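Local coordinates for protein DNA polymerase sliding clamp 3 (Sulfolobus tokodaii, PDB 3AIZ) that forms part of a ring that encircles DNA and serves as a moving platform, tethering DNA polymerase and other processing proteins to DNA during replication, at residues F15-L18 against E19-D23; V69-E72 against D73-D76; K133-T136 against V137-T140; S166-D170 against M171-T175. All coordinates share one frame; numbering follows the deposited sequence.

Contact 1: residues F15-L18 against E19-D23. With SO4 (sulfate ion), chain G.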
ATOM      1  N   PHE C  15       5.018   9.269 -31.649  1.00 37.94           N
ATOM      2  CA  PHE C  15       6.462   9.102 -31.755  1.00 34.61           C
ATOM      3  C   PHE C  15       7.032   8.351 -30.557  1.00 36.20           C
ATOM      4  O   PHE C  15       8.085   7.722 -30.650  1.00 37.81           O
ATOM      5  CB  PHE C  15       7.137  10.463 -31.915  1.00 32.43           C
ATOM      6  CG  PHE C  15       6.696  11.208 -33.139  1.00 30.46           C
ATOM      7  CD1 PHE C  15       5.517  11.933 -33.135  1.00 30.55           C
ATOM      8  CD2 PHE C  15       7.451  11.174 -34.298  1.00 30.11           C
ATOM      9  CE1 PHE C  15       5.104  12.612 -34.264  1.00 32.68           C
ATOM     10  CE2 PHE C  15       7.042  11.852 -35.429  1.00 29.16           C
ATOM     11  CZ  PHE C  15       5.868  12.572 -35.412  1.00 30.19           C
ATOM     12  N   ARG C  16       6.328   8.416 -29.433  1.00 36.24           N
ATOM     13  CA  ARG C  16       6.715   7.651 -28.256  1.00 38.72           C
ATOM     14  C   ARG C  16       6.432   6.168 -28.486  1.00 39.89           C
ATOM     15  O   ARG C  16       7.134   5.303 -27.963  1.00 42.59           O
ATOM     16  CB  ARG C  16       5.977   8.162 -27.019  1.00 41.55           C
ATOM     17  CG  ARG C  16       6.180   9.648 -26.765  1.00 44.11           C
ATOM     18  CD  ARG C  16       5.400  10.123 -25.555  1.00 45.00           C
ATOM     19  NE  ARG C  16       5.826   9.451 -24.332  1.00 51.96           N
ATOM     20  CZ  ARG C  16       5.357   9.739 -23.124  1.00 51.45           C
ATOM     21  NH1 ARG C  16       4.446  10.691 -22.974  1.00 45.66           N
ATOM     22  NH2 ARG C  16       5.799   9.077 -22.063  1.00 51.56           N
ATOM     23  N   THR C  17       5.404   5.883 -29.280  1.00 37.14           N
ATOM     24  CA  THR C  17       5.107   4.514 -29.680  1.00 36.76           C
ATOM     25  C   THR C  17       6.223   3.981 -30.568  1.00 38.68           C
ATOM     26  O   THR C  17       6.694   2.858 -30.386  1.00 40.29           O
ATOM     27  CB  THR C  17       3.778   4.417 -30.455  1.00 35.81           C
ATOM     28  OG1 THR C  17       2.691   4.808 -29.608  1.00 38.81           O
ATOM     29  CG2 THR C  17       3.547   2.994 -30.933  1.00 33.66           C
ATOM     30  N   LEU C  18       6.643   4.797 -31.529  1.00 36.32           N
ATOM     31  CA  LEU C  18       7.676   4.402 -32.481  1.00 35.42           C
ATOM     32  C   LEU C  18       9.010   4.093 -31.804  1.00 37.26           C
ATOM     33  O   LEU C  18       9.782   3.272 -32.297  1.00 39.86           O
ATOM     34  CB  LEU C  18       7.864   5.479 -33.551  1.00 34.64           C
ATOM     35  CG  LEU C  18       6.683   5.721 -34.491  1.00 34.06           C
ATOM     36  CD1 LEU C  18       6.977   6.871 -35.439  1.00 31.64           C
ATOM     37  CD2 LEU C  18       6.349   4.458 -35.266  1.00 34.98           C
ATOM     38  N   GLU C  19       9.278   4.751 -30.680  1.00 36.77           N
ATOM     39  CA  GLU C  19      10.512   4.510 -29.937  1.00 40.33           C
ATOM     40  C   GLU C  19      10.668   3.034 -29.590  1.00 39.95           C
ATOM     41  O   GLU C  19      11.783   2.522 -29.496  1.00 37.26           O
ATOM     42  CB  GLU C  19      10.550   5.344 -28.656  1.00 42.42           C
ATOM     43  CG  GLU C  19      11.001   6.778 -28.849  1.00 43.14           C
ATOM     44  CD  GLU C  19      11.088   7.537 -27.538  1.00 50.72           C
ATOM     45  OE1 GLU C  19      10.192   7.358 -26.684  1.00 48.22           O
ATOM     46  OE2 GLU C  19      12.051   8.314 -27.362  1.00 52.89           O
ATOM     47  N   GLU C  20       9.539   2.360 -29.402  1.00 39.75           N
ATOM     48  CA  GLU C  20       9.536   0.949 -29.040  1.00 38.99           C
ATOM     49  C   GLU C  20      10.045   0.074 -30.181  1.00 37.99           C
ATOM     50  O   GLU C  20      10.472  -1.058 -29.960  1.00 39.80           O
ATOM     51  CB  GLU C  20       8.125   0.508 -28.643  1.00 39.24           C
ATOM     52  CG  GLU C  20       7.498   1.328 -27.524  1.00 40.92           C
ATOM     53  CD  GLU C  20       8.080   1.007 -26.157  1.00 43.76           C
ATOM     54  OE1 GLU C  20       8.925   0.093 -26.063  1.00 41.29           O
ATOM     55  OE2 GLU C  20       7.685   1.671 -25.175  1.00 43.07           O
ATOM     56  N   PHE C  21      10.003   0.603 -31.400  1.00 36.35           N
ATOM     57  CA  PHE C  21      10.336  -0.185 -32.583  1.00 38.67           C
ATOM     58  C   PHE C  21      11.621   0.253 -33.283  1.00 41.33           C
ATOM     59  O   PHE C  21      12.444  -0.584 -33.658  1.00 42.54           O
ATOM     60  CB  PHE C  21       9.171  -0.169 -33.574  1.00 37.31           C
ATOM     61  CG  PHE C  21       7.902  -0.749 -33.024  1.00 37.43           C
ATOM     62  CD1 PHE C  21       6.982   0.056 -32.373  1.00 34.30           C
ATOM     63  CD2 PHE C  21       7.633  -2.102 -33.148  1.00 34.79           C
ATOM     64  CE1 PHE C  21       5.815  -0.477 -31.861  1.00 32.48           C
ATOM     65  CE2 PHE C  21       6.468  -2.641 -32.638  1.00 33.70           C
ATOM     66  CZ  PHE C  21       5.558  -1.827 -31.994  1.00 32.83           C
ATOM     67  N   ILE C  22      11.795   1.558 -33.465  1.00 40.99           N
ATOM     68  CA  ILE C  22      12.922   2.064 -34.241  1.00 41.20           C
ATOM     69  C   ILE C  22      13.681   3.195 -33.547  1.00 42.34           C
ATOM     70  O   ILE C  22      13.144   3.870 -32.670  1.00 40.07           O
ATOM     71  CB  ILE C  22      12.468   2.531 -35.635  1.00 38.23           C
ATOM     72  CG1 ILE C  22      11.402   3.619 -35.512  1.00 40.27           C
ATOM     73  CG2 ILE C  22      11.925   1.359 -36.432  1.00 36.60           C
ATOM     74  CD1 ILE C  22      10.786   4.010 -36.836  1.00 40.00           C
ATOM     75  N   ASP C  23      14.931   3.390 -33.956  1.00 45.39           N
ATOM     76  CA  ASP C  23      15.790   4.416 -33.372  1.00 46.91           C
ATOM     77  C   ASP C  23      15.735   5.720 -34.159  1.00 47.07           C
ATOM     78  O   ASP C  23      15.620   6.801 -33.581  1.00 50.76           O
ATOM     79  CB  ASP C  23      17.238   3.923 -33.294  1.00 48.02           C
ATOM     80  CG  ASP C  23      17.418   2.799 -32.293  1.00 60.14           C
ATOM     81  OD1 ASP C  23      16.554   2.649 -31.400  1.00 58.64           O
ATOM     82  OD2 ASP C  23      18.426   2.069 -32.396  1.00 64.89           O
TER
HETATM   83  S   SO4 G 247       7.950   6.288 -22.671  1.00 81.70           S
HETATM   84  O1  SO4 G 247       7.992   5.022 -23.399  1.00 71.76           O
HETATM   85  O2  SO4 G 247       8.156   7.394 -23.605  1.00 61.35           O
HETATM   86  O3  SO4 G 247       6.650   6.431 -22.019  1.00 65.12           O
HETATM   87  O4  SO4 G 247       9.004   6.302 -21.659  1.00 75.58           O

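Contact 2: residues V69-E72 against D73-D76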
ATOM      1  N   VAL C  69      15.685  12.018 -38.324  1.00 39.11           N
ATOM      2  CA  VAL C  69      16.116  12.520 -37.026  1.00 44.21           C
ATOM      3  C   VAL C  69      16.101  11.418 -35.973  1.00 41.03           C
ATOM      4  O   VAL C  69      15.198  10.583 -35.951  1.00 44.53           O
ATOM      5  CB  VAL C  69      15.227  13.690 -36.554  1.00 44.56           C
ATOM      6  CG1 VAL C  69      13.776  13.243 -36.435  1.00 38.49           C
ATOM      7  CG2 VAL C  69      15.731  14.244 -35.232  1.00 45.73           C
ATOM      8  N   LYS C  70      17.111  11.412 -35.107  1.00 41.36           N
ATOM      9  CA  LYS C  70      17.160  10.461 -34.004  1.00 43.14           C
ATOM     10  C   LYS C  70      15.897  10.602 -33.158  1.00 43.38           C
ATOM     11  O   LYS C  70      15.638  11.660 -32.586  1.00 44.22           O
ATOM     12  CB  LYS C  70      18.404  10.694 -33.145  1.00 43.80           C
ATOM     13  CG  LYS C  70      18.554   9.713 -31.993  1.00 45.85           C
ATOM     14  CD  LYS C  70      19.733  10.076 -31.104  1.00 48.31           C
ATOM     15  CE  LYS C  70      19.846   9.122 -29.924  1.00 55.55           C
ATOM     16  NZ  LYS C  70      20.912   9.536 -28.969  1.00 59.69           N
ATOM     17  N   LEU C  71      15.116   9.531 -33.083  1.00 39.19           N
ATOM     18  CA  LEU C  71      13.805   9.581 -32.444  1.00 39.09           C
ATOM     19  C   LEU C  71      13.864   9.911 -30.951  1.00 39.04           C
ATOM     20  O   LEU C  71      12.968  10.567 -30.423  1.00 37.96           O
ATOM     21  CB  LEU C  71      13.054   8.267 -32.671  1.00 38.34           C
ATOM     22  CG  LEU C  71      11.563   8.264 -32.335  1.00 37.84           C
ATOM     23  CD1 LEU C  71      10.831   9.330 -33.132  1.00 34.64           C
ATOM     24  CD2 LEU C  71      10.965   6.895 -32.599  1.00 40.10           C
ATOM     25  N   GLU C  72      14.914   9.457 -30.275  1.00 40.03           N
ATOM     26  CA  GLU C  72      15.040   9.674 -28.835  1.00 46.38           C
ATOM     27  C   GLU C  72      15.090  11.159 -28.471  1.00 46.32           C
ATOM     28  O   GLU C  72      14.378  11.614 -27.575  1.00 41.78           O
ATOM     29  CB  GLU C  72      16.277   8.962 -28.284  1.00 49.71           C
ATOM     30  CG  GLU C  72      16.464   9.132 -26.784  1.00 54.61           C
ATOM     31  CD  GLU C  72      17.784   8.571 -26.289  1.00 67.05           C
ATOM     32  OE1 GLU C  72      18.470   7.880 -27.073  1.00 66.13           O
ATOM     33  OE2 GLU C  72      18.135   8.822 -25.116  1.00 70.93           O
ATOM     34  N   ASP C  73      15.940  11.907 -29.166  1.00 44.17           N
ATOM     35  CA  ASP C  73      16.075  13.336 -28.922  1.00 42.21           C
ATOM     36  C   ASP C  73      14.790  14.070 -29.277  1.00 41.43           C
ATOM     37  O   ASP C  73      14.363  14.978 -28.563  1.00 43.53           O
ATOM     38  CB  ASP C  73      17.239  13.905 -29.731  1.00 42.90           C
ATOM     39  CG  ASP C  73      18.572  13.326 -29.312  1.00 47.40           C
ATOM     40  OD1 ASP C  73      18.689  12.889 -28.147  1.00 47.72           O
ATOM     41  OD2 ASP C  73      19.502  13.311 -30.146  1.00 48.76           O
ATOM     42  N   PHE C  74      14.181  13.668 -30.388  1.00 39.37           N
ATOM     43  CA  PHE C  74      12.946  14.283 -30.855  1.00 39.94           C
ATOM     44  C   PHE C  74      11.802  14.012 -29.887  1.00 39.66           C
ATOM     45  O   PHE C  74      10.927  14.855 -29.693  1.00 39.03           O
ATOM     46  CB  PHE C  74      12.593  13.764 -32.251  1.00 38.13           C
ATOM     47  CG  PHE C  74      11.367  14.396 -32.842  1.00 35.99           C
ATOM     48  CD1 PHE C  74      11.358  15.739 -33.177  1.00 38.96           C
ATOM     49  CD2 PHE C  74      10.229  13.646 -33.076  1.00 35.38           C
ATOM     50  CE1 PHE C  74      10.231  16.324 -33.727  1.00 40.02           C
ATOM     51  CE2 PHE C  74       9.101  14.223 -33.626  1.00 36.72           C
ATOM     52  CZ  PHE C  74       9.102  15.564 -33.953  1.00 37.88           C
ATOM     53  N   THR C  75      11.817  12.833 -29.276  1.00 38.66           N
ATOM     54  CA  THR C  75      10.785  12.457 -28.319  1.00 40.73           C
ATOM     55  C   THR C  75      11.065  13.059 -26.943  1.00 41.75           C
ATOM     56  O   THR C  75      10.142  13.333 -26.176  1.00 40.59           O
ATOM     57  CB  THR C  75      10.651  10.925 -28.210  1.00 42.01           C
ATOM     58  OG1 THR C  75      10.234  10.392 -29.473  1.00 38.17           O
ATOM     59  CG2 THR C  75       9.627  10.548 -27.154  1.00 45.54           C
ATOM     60  N   ASP C  76      12.343  13.271 -26.639  1.00 42.68           N
ATOM     61  CA  ASP C  76      12.731  13.895 -25.377  1.00 43.14           C
ATOM     62  C   ASP C  76      12.139  15.295 -25.237  1.00 41.44           C
ATOM     63  O   ASP C  76      11.807  15.725 -24.134  1.00 44.13           O
ATOM     64  CB  ASP C  76      14.256  13.952 -25.238  1.00 45.02           C
ATOM     65  CG  ASP C  76      14.839  12.680 -24.645  1.00 47.57           C
ATOM     66  OD1 ASP C  76      14.061  11.853 -24.123  1.00 50.79           O
ATOM     67  OD2 ASP C  76      16.076  12.512 -24.694  1.00 46.05           O
TER

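Contact 3: residues K133-T136 against V137-T140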
ATOM      1  N   LYS C 133     -13.158  -3.935 -35.796  1.00 37.06           N
ATOM      2  CA  LYS C 133     -12.944  -2.559 -35.373  1.00 35.64           C
ATOM      3  C   LYS C 133     -13.276  -2.434 -33.892  1.00 39.22           C
ATOM      4  O   LYS C 133     -14.172  -3.114 -33.392  1.00 38.86           O
ATOM      5  CB  LYS C 133     -13.815  -1.614 -36.200  1.00 38.26           C
ATOM      6  CG  LYS C 133     -13.513  -0.138 -36.012  1.00 40.38           C
ATOM      7  CD  LYS C 133     -14.374   0.707 -36.940  1.00 44.36           C
ATOM      8  CE  LYS C 133     -14.071   2.188 -36.794  1.00 47.76           C
ATOM      9  NZ  LYS C 133     -14.902   3.010 -37.717  1.00 53.00           N
ATOM     10  N   ALA C 134     -12.551  -1.572 -33.189  1.00 39.86           N
ATOM     11  CA  ALA C 134     -12.754  -1.406 -31.755  1.00 38.53           C
ATOM     12  C   ALA C 134     -12.228  -0.064 -31.272  1.00 39.29           C
ATOM     13  O   ALA C 134     -11.418   0.571 -31.946  1.00 36.33           O
ATOM     14  CB  ALA C 134     -12.078  -2.539 -30.994  1.00 36.63           C
ATOM     15  N   LEU C 135     -12.697   0.367 -30.104  1.00 43.40           N
ATOM     16  CA  LEU C 135     -12.177   1.572 -29.471  1.00 38.59           C
ATOM     17  C   LEU C 135     -10.708   1.385 -29.128  1.00 38.12           C
ATOM     18  O   LEU C 135     -10.332   0.394 -28.500  1.00 34.99           O
ATOM     19  CB  LEU C 135     -12.957   1.899 -28.199  1.00 39.33           C
ATOM     20  CG  LEU C 135     -14.244   2.706 -28.345  1.00 48.20           C
ATOM     21  CD1 LEU C 135     -14.830   2.982 -26.974  1.00 56.75           C
ATOM     22  CD2 LEU C 135     -13.977   4.006 -29.083  1.00 45.08           C
ATOM     23  N   THR C 136      -9.880   2.337 -29.542  1.00 35.75           N
ATOM     24  CA  THR C 136      -8.454   2.271 -29.256  1.00 36.25           C
ATOM     25  C   THR C 136      -8.221   2.167 -27.753  1.00 35.02           C
ATOM     26  O   THR C 136      -7.356   1.420 -27.300  1.00 34.69           O
ATOM     27  CB  THR C 136      -7.706   3.491 -29.812  1.00 35.55           C
ATOM     28  OG1 THR C 136      -7.888   3.555 -31.232  1.00 32.20           O
ATOM     29  CG2 THR C 136      -6.220   3.394 -29.499  1.00 32.53           C
ATOM     30  N   VAL C 137      -9.005   2.913 -26.983  1.00 35.45           N
ATOM     31  CA  VAL C 137      -8.895   2.877 -25.531  1.00 37.50           C
ATOM     32  C   VAL C 137      -9.225   1.486 -24.993  1.00 36.27           C
ATOM     33  O   VAL C 137      -8.485   0.935 -24.180  1.00 39.25           O
ATOM     34  CB  VAL C 137      -9.797   3.936 -24.860  1.00 37.88           C
ATOM     35  CG1 VAL C 137     -11.197   3.902 -25.453  1.00 44.71           C
ATOM     36  CG2 VAL C 137      -9.836   3.725 -23.356  1.00 35.17           C
ATOM     37  N   THR C 138     -10.334   0.919 -25.457  1.00 36.10           N
ATOM     38  CA  THR C 138     -10.738  -0.419 -25.040  1.00 34.82           C
ATOM     39  C   THR C 138      -9.682  -1.449 -25.423  1.00 35.75           C
ATOM     40  O   THR C 138      -9.351  -2.336 -24.635  1.00 34.54           O
ATOM     41  CB  THR C 138     -12.080  -0.827 -25.675  1.00 38.56           C
ATOM     42  OG1 THR C 138     -13.089   0.131 -25.333  1.00 44.28           O
ATOM     43  CG2 THR C 138     -12.503  -2.202 -25.185  1.00 38.02           C
ATOM     44  N   PHE C 139      -9.153  -1.323 -26.634  1.00 34.60           N
ATOM     45  CA  PHE C 139      -8.176  -2.278 -27.142  1.00 34.77           C
ATOM     46  C   PHE C 139      -6.838  -2.170 -26.421  1.00 34.74           C
ATOM     47  O   PHE C 139      -6.276  -3.177 -25.991  1.00 32.79           O
ATOM     48  CB  PHE C 139      -7.976  -2.099 -28.650  1.00 34.71           C
ATOM     49  CG  PHE C 139      -6.926  -3.003 -29.230  1.00 33.25           C
ATOM     50  CD1 PHE C 139      -7.173  -4.355 -29.397  1.00 31.08           C
ATOM     51  CD2 PHE C 139      -5.692  -2.501 -29.608  1.00 33.40           C
ATOM     52  CE1 PHE C 139      -6.208  -5.190 -29.928  1.00 29.98           C
ATOM     53  CE2 PHE C 139      -4.723  -3.331 -30.142  1.00 31.27           C
ATOM     54  CZ  PHE C 139      -4.982  -4.676 -30.301  1.00 29.11           C
ATOM     55  N   THR C 140      -6.333  -0.947 -26.291  1.00 34.50           N
ATOM     56  CA  THR C 140      -5.049  -0.720 -25.637  1.00 35.27           C
ATOM     57  C   THR C 140      -5.066  -1.176 -24.178  1.00 38.99           C
ATOM     58  O   THR C 140      -4.110  -1.791 -23.706  1.00 38.31           O
ATOM     59  CB  THR C 140      -4.608   0.755 -25.729  1.00 36.11           C
ATOM     60  OG1 THR C 140      -5.655   1.606 -25.248  1.00 36.75           O
ATOM     61  CG2 THR C 140      -4.284   1.123 -27.170  1.00 31.91           C
TER

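Contact 4: residues S166-D170 against M171-T175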
ATOM      1  N   SER C 166      -5.240 -14.526 -26.781  1.00 33.35           N
ATOM      2  CA  SER C 166      -4.671 -15.429 -25.791  1.00 30.91           C
ATOM      3  C   SER C 166      -3.202 -15.120 -25.530  1.00 33.14           C
ATOM      4  O   SER C 166      -2.345 -15.386 -26.371  1.00 34.56           O
ATOM      5  CB  SER C 166      -4.823 -16.882 -26.243  1.00 34.39           C
ATOM      6  OG  SER C 166      -6.186 -17.224 -26.409  1.00 34.24           O
ATOM      7  N   ALA C 167      -2.922 -14.555 -24.360  1.00 35.86           N
ATOM      8  CA  ALA C 167      -1.550 -14.308 -23.939  1.00 35.80           C
ATOM      9  C   ALA C 167      -0.860 -15.631 -23.626  1.00 35.04           C
ATOM     10  O   ALA C 167      -0.996 -16.168 -22.528  1.00 38.06           O
ATOM     11  CB  ALA C 167      -1.525 -13.393 -22.728  1.00 35.08           C
ATOM     12  N   ASN C 168      -0.120 -16.151 -24.599  1.00 36.16           N
ATOM     13  CA  ASN C 168       0.509 -17.460 -24.474  1.00 38.37           C
ATOM     14  C   ASN C 168       1.791 -17.441 -23.656  1.00 44.73           C
ATOM     15  O   ASN C 168       2.854 -17.076 -24.156  1.00 46.33           O
ATOM     16  CB  ASN C 168       0.795 -18.044 -25.854  1.00 37.77           C
ATOM     17  CG  ASN C 168      -0.442 -18.121 -26.715  1.00 39.15           C
ATOM     18  OD1 ASN C 168      -1.456 -18.694 -26.315  1.00 39.14           O
ATOM     19  ND2 ASN C 168      -0.368 -17.540 -27.906  1.00 38.39           N
ATOM     20  N   SER C 169       1.683 -17.841 -22.395  1.00 53.50           N
ATOM     21  CA  SER C 169       2.849 -17.978 -21.538  1.00 50.50           C
ATOM     22  C   SER C 169       3.545 -19.291 -21.862  1.00 54.96           C
ATOM     23  O   SER C 169       3.438 -19.800 -22.979  1.00 57.85           O
ATOM     24  CB  SER C 169       2.430 -17.950 -20.070  1.00 55.44           C
ATOM     25  OG  SER C 169       1.588 -16.839 -19.809  1.00 58.36           O
ATOM     26  N   ASP C 170       4.255 -19.845 -20.889  1.00 60.67           N
ATOM     27  CA  ASP C 170       4.913 -21.129 -21.082  1.00 66.96           C
ATOM     28  C   ASP C 170       4.079 -22.248 -20.464  1.00 70.85           C
ATOM     29  O   ASP C 170       3.857 -22.273 -19.251  1.00 68.91           O
ATOM     30  CB  ASP C 170       6.318 -21.112 -20.478  1.00 71.60           C
ATOM     31  CG  ASP C 170       7.153 -22.295 -20.920  1.00 76.67           C
ATOM     32  OD1 ASP C 170       6.696 -23.048 -21.807  1.00 74.07           O
ATOM     33  OD2 ASP C 170       8.269 -22.471 -20.384  1.00 80.21           O
ATOM     34  N   MET C 171       3.613 -23.164 -21.311  1.00 65.53           N
ATOM     35  CA  MET C 171       2.786 -24.288 -20.875  1.00 60.90           C
ATOM     36  C   MET C 171       1.381 -23.859 -20.452  1.00 55.62           C
ATOM     37  O   MET C 171       0.601 -24.672 -19.962  1.00 55.17           O
ATOM     38  CB  MET C 171       3.467 -25.060 -19.739  1.00 60.97           C
ATOM     39  CG  MET C 171       4.788 -25.722 -20.117  1.00 70.11           C
ATOM     40  SD  MET C 171       4.609 -27.287 -21.003  1.00 75.38           S
ATOM     41  CE  MET C 171       4.166 -26.725 -22.647  1.00 67.30           C
ATOM     42  N   GLY C 172       1.062 -22.583 -20.645  1.00 53.21           N
ATOM     43  CA  GLY C 172      -0.246 -22.064 -20.282  1.00 48.60           C
ATOM     44  C   GLY C 172      -0.583 -20.776 -21.008  1.00 47.60           C
ATOM     45  O   GLY C 172       0.227 -20.264 -21.779  1.00 52.26           O
ATOM     46  N   SER C 173      -1.780 -20.250 -20.762  1.00 40.23           N
ATOM     47  CA  SER C 173      -2.215 -19.014 -21.405  1.00 40.13           C
ATOM     48  C   SER C 173      -3.466 -18.429 -20.753  1.00 36.66           C
ATOM     49  O   SER C 173      -4.207 -19.130 -20.066  1.00 37.76           O
ATOM     50  CB  SER C 173      -2.473 -19.248 -22.895  1.00 40.26           C
ATOM     51  OG  SER C 173      -3.559 -20.135 -23.091  1.00 39.86           O
ATOM     52  N   SER C 174      -3.688 -17.138 -20.977  1.00 34.33           N
ATOM     53  CA  SER C 174      -4.890 -16.463 -20.504  1.00 34.31           C
ATOM     54  C   SER C 174      -5.566 -15.745 -21.667  1.00 31.88           C
ATOM     55  O   SER C 174      -4.934 -14.971 -22.379  1.00 32.27           O
ATOM     56  CB  SER C 174      -4.552 -15.469 -19.390  1.00 36.65           C
ATOM     57  OG  SER C 174      -4.024 -16.134 -18.254  1.00 40.35           O
ATOM     58  N   THR C 175      -6.856 -16.005 -21.852  1.00 34.24           N
ATOM     59  CA  THR C 175      -7.582 -15.488 -23.005  1.00 31.61           C
ATOM     60  C   THR C 175      -8.586 -14.407 -22.624  1.00 30.07           C
ATOM     61  O   THR C 175      -9.211 -14.468 -21.568  1.00 32.53           O
ATOM     62  CB  THR C 175      -8.330 -16.615 -23.741  1.00 31.32           C
ATOM     63  OG1 THR C 175      -7.414 -17.665 -24.069  1.00 34.35           O
ATOM     64  CG2 THR C 175      -8.976 -16.090 -25.012  1.00 31.82           C
TER

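Contact 1: residues F15-L18 against E19-D23
With chi1 at -61°, Phe-21 swings its ring back toward the preceding turn, CG lying opposite its own carbonyl carbon, and one ring edge comes to rest at Thr-17 O, 3.4 Å from Phe-21 CD1. The first torsion of Glu-19 falls in the same range; CB packs on Arg-16 O at 3.5 Å, and CG passes Phe-15 O. A bend at chi3 (62°) turns the Arg-16 guanidinium edge-on to a sulfate, with the sulfur in its plane. Arg-16 NH2 bonds to sulfate O3 at 2.8 Å and Arg-16 NE to sulfate O2 at 3.2 Å, a two-pronged grip with a weak further bond from NH2 to O2. In PCNA subunits such helices face the central channel, and although the anion probably comes from the crystallisation liquor, its position is consistent with a surface that a DNA phosphate could approach. Glu-20, bent at chi2, directs OE2 to Lys-207 in a salt bridge, which probably offsets part of the negative charge beside the sulfate. As the chain heads for strand 24-29, Leu-18 O takes two donors: Phe-21 N at 2.8 Å, from above the carbonyl plane, and Ile-22 N at 2.9 Å, nearly along the C=O axis. Glu-20 N bonds to Thr-17 O. Leu-18 CB and Ile-22 CG1 lie loosely at 4.5 Å; Ile-47 and Ile-49 of strand 45-52 pack on the Leu-18 side chain.

Contact 2: residues V69-E72 against D73-D76
Lys-70 and Asp-73 meet where strand 65-70 passes directly into helix 71-78, a strand-to-helix junction of the N-terminal PCNA domain. Lys-70 occupies the N-cap position. Among charged groups, its fully extended chain passes obliquely over the Asp-73 carboxylate, with Lys-70 CD 3.4 Å from Asp-73 OD2, and carries NZ on to Glu-72 OE1 in a salt bridge of 3.5 Å; Asp-73 OD1 stays 4.1 Å from Lys-70 NZ, beyond salt-bridge range. Asp-73 OD2 also has a long, weak ion pair with Arg-175 of a neighbouring subunit. Glu-72 and Asp-76 point the same way, side by side, their carboxylate planes 82° apart and Glu-72 OE2 4.2 Å from Asp-76 OD2, a like-charged pair; Asp-76 also packs on Leu-152 of the neighbouring subunit.

In the apolar packing, the Leu-71 CD1 methyl sits at the edge of the Phe-74 ring, 4.4 Å from Phe-74 CD2, and the ring itself meets Phe-15 edge-to-face.

Of the backbone bonds, Phe-74 N to Lys-70 O at the N-cap is weak, and Asp-76 N to Glu-72 O follows. Leu-71 O is gripped twice by Thr-75, whose hydroxyl is folded back beside its own backbone N: Thr-75 N arrives at 2.8 Å and OG1 at 2.9 Å, from opposite faces of the carbonyl plane.

Contact 3: residues K133-T136 against V137-T140
Thr-140 holds Thr-136 O with two donors, its OG1 at 2.7 Å and its N at 2.8 Å, coming from opposite faces of the carbonyl plane. This double grip depends on chi1 of Thr-140 (53°), which places OG1 between the backbone N and the carbonyl carbon; CG2 is then turned across to the Thr-136 CG2 methyl, 3.8 Å away. One residue earlier, Leu-135 O receives Phe-139 N in a nearly straight bond of 2.8 Å, with an N-H...O angle of 160°.

Leu-135 lies across the Thr-138 side chain and beside that of Val-137: its CB is 3.4 Å from Thr-138 OG1 and 3.8 Å from Val-137 CG1, and the Leu-135 and Val-137 side chains run in one direction.

Further out, Thr-136 OG1 is hydrogen-bonded to Ser-212 OG, which ties the first residue of the helix to the loop just before strand 214-220. The Phe-139 ring leads away from the turn to Val-215, Ile-217 and Leu-227 of strands 214-220 and 223-231, and Tyr-229 packs on Thr-136, Phe-139 and Thr-140. Leu-135 stands at the N-cap position, at the junction where strand 130-135 passes straight into helix 136-149, one of the helices that in the PCNA fold line the central channel.

Contact 4: residues S166-D170 against M171-T175
Ser-166 OG and Thr-175 OG1 share a hydrogen bond of 2.7 Å across the beta hairpin of strands 162-168 and 172-178. Each hydroxyl is folded beside its own backbone N (chi1 -60° in Ser-166), which turns both oxygens toward each other on one face of the sheet. The two residues form a non-hydrogen-bonded antiparallel pair, so the hydroxyl bridge ties strands that have no backbone bond at this position. Next comes the hydrogen-bonded pair Ala-167 and Ser-174: Ala-167 N reaches Ser-174 O at 2.9 Å, and Ser-174 N returns to Ala-167 O at 3.3 Å from above the carbonyl plane. The short strand segments run antiparallel at 159°. On the face of Ser-166 and Thr-175, Asn-168 OD1 rests 3.6 Å from Ser-173 CB, while its ND2 is held by Thr-155 of the adjoining strand. Ser-173 OG instead bonds to Asn-112 of a neighbouring subunit, whose strand pairs antiparallel with residues 172-175 and carries the sheet across the interface, as at PCNA subunit boundaries. Ala-167 faces the other way, onto Ile-146 and Ile-149 of helix 136-149. At the turn, Met-171 adopts a left-handed backbone conformation (phi 71°) that helps the chain reverse, and a weak bond joins Ser-169 N to Gly-172 O. Asp-170 and Met-171 project side by side, with Asp-170 OD1 3.7 Å from Met-171 CG.

In the fold
From the N terminus, the four contacts follow in series along the chain; none encloses or crosses another, and each closes a short local turn. Contact 1 lies where helix 8-18 gives way to the loop before strand 24-29. Contact 2 turns strand 65-70 into helix 71-78, and these two touch: Asp-23 O and Leu-71 N are 2.8 Å apart, a probable hydrogen bond, and Glu-19 packs on Thr-75, so the loop after helix 8-18 packs on helix 71-78. Contact 3 opens helix 136-149 in the C-terminal domain, its centre about 27 Å from that of contact 2, though both reach the same long sheet. Contact 4 closes the hairpin at the subunit interface, about 21 Å between centres from contact 3.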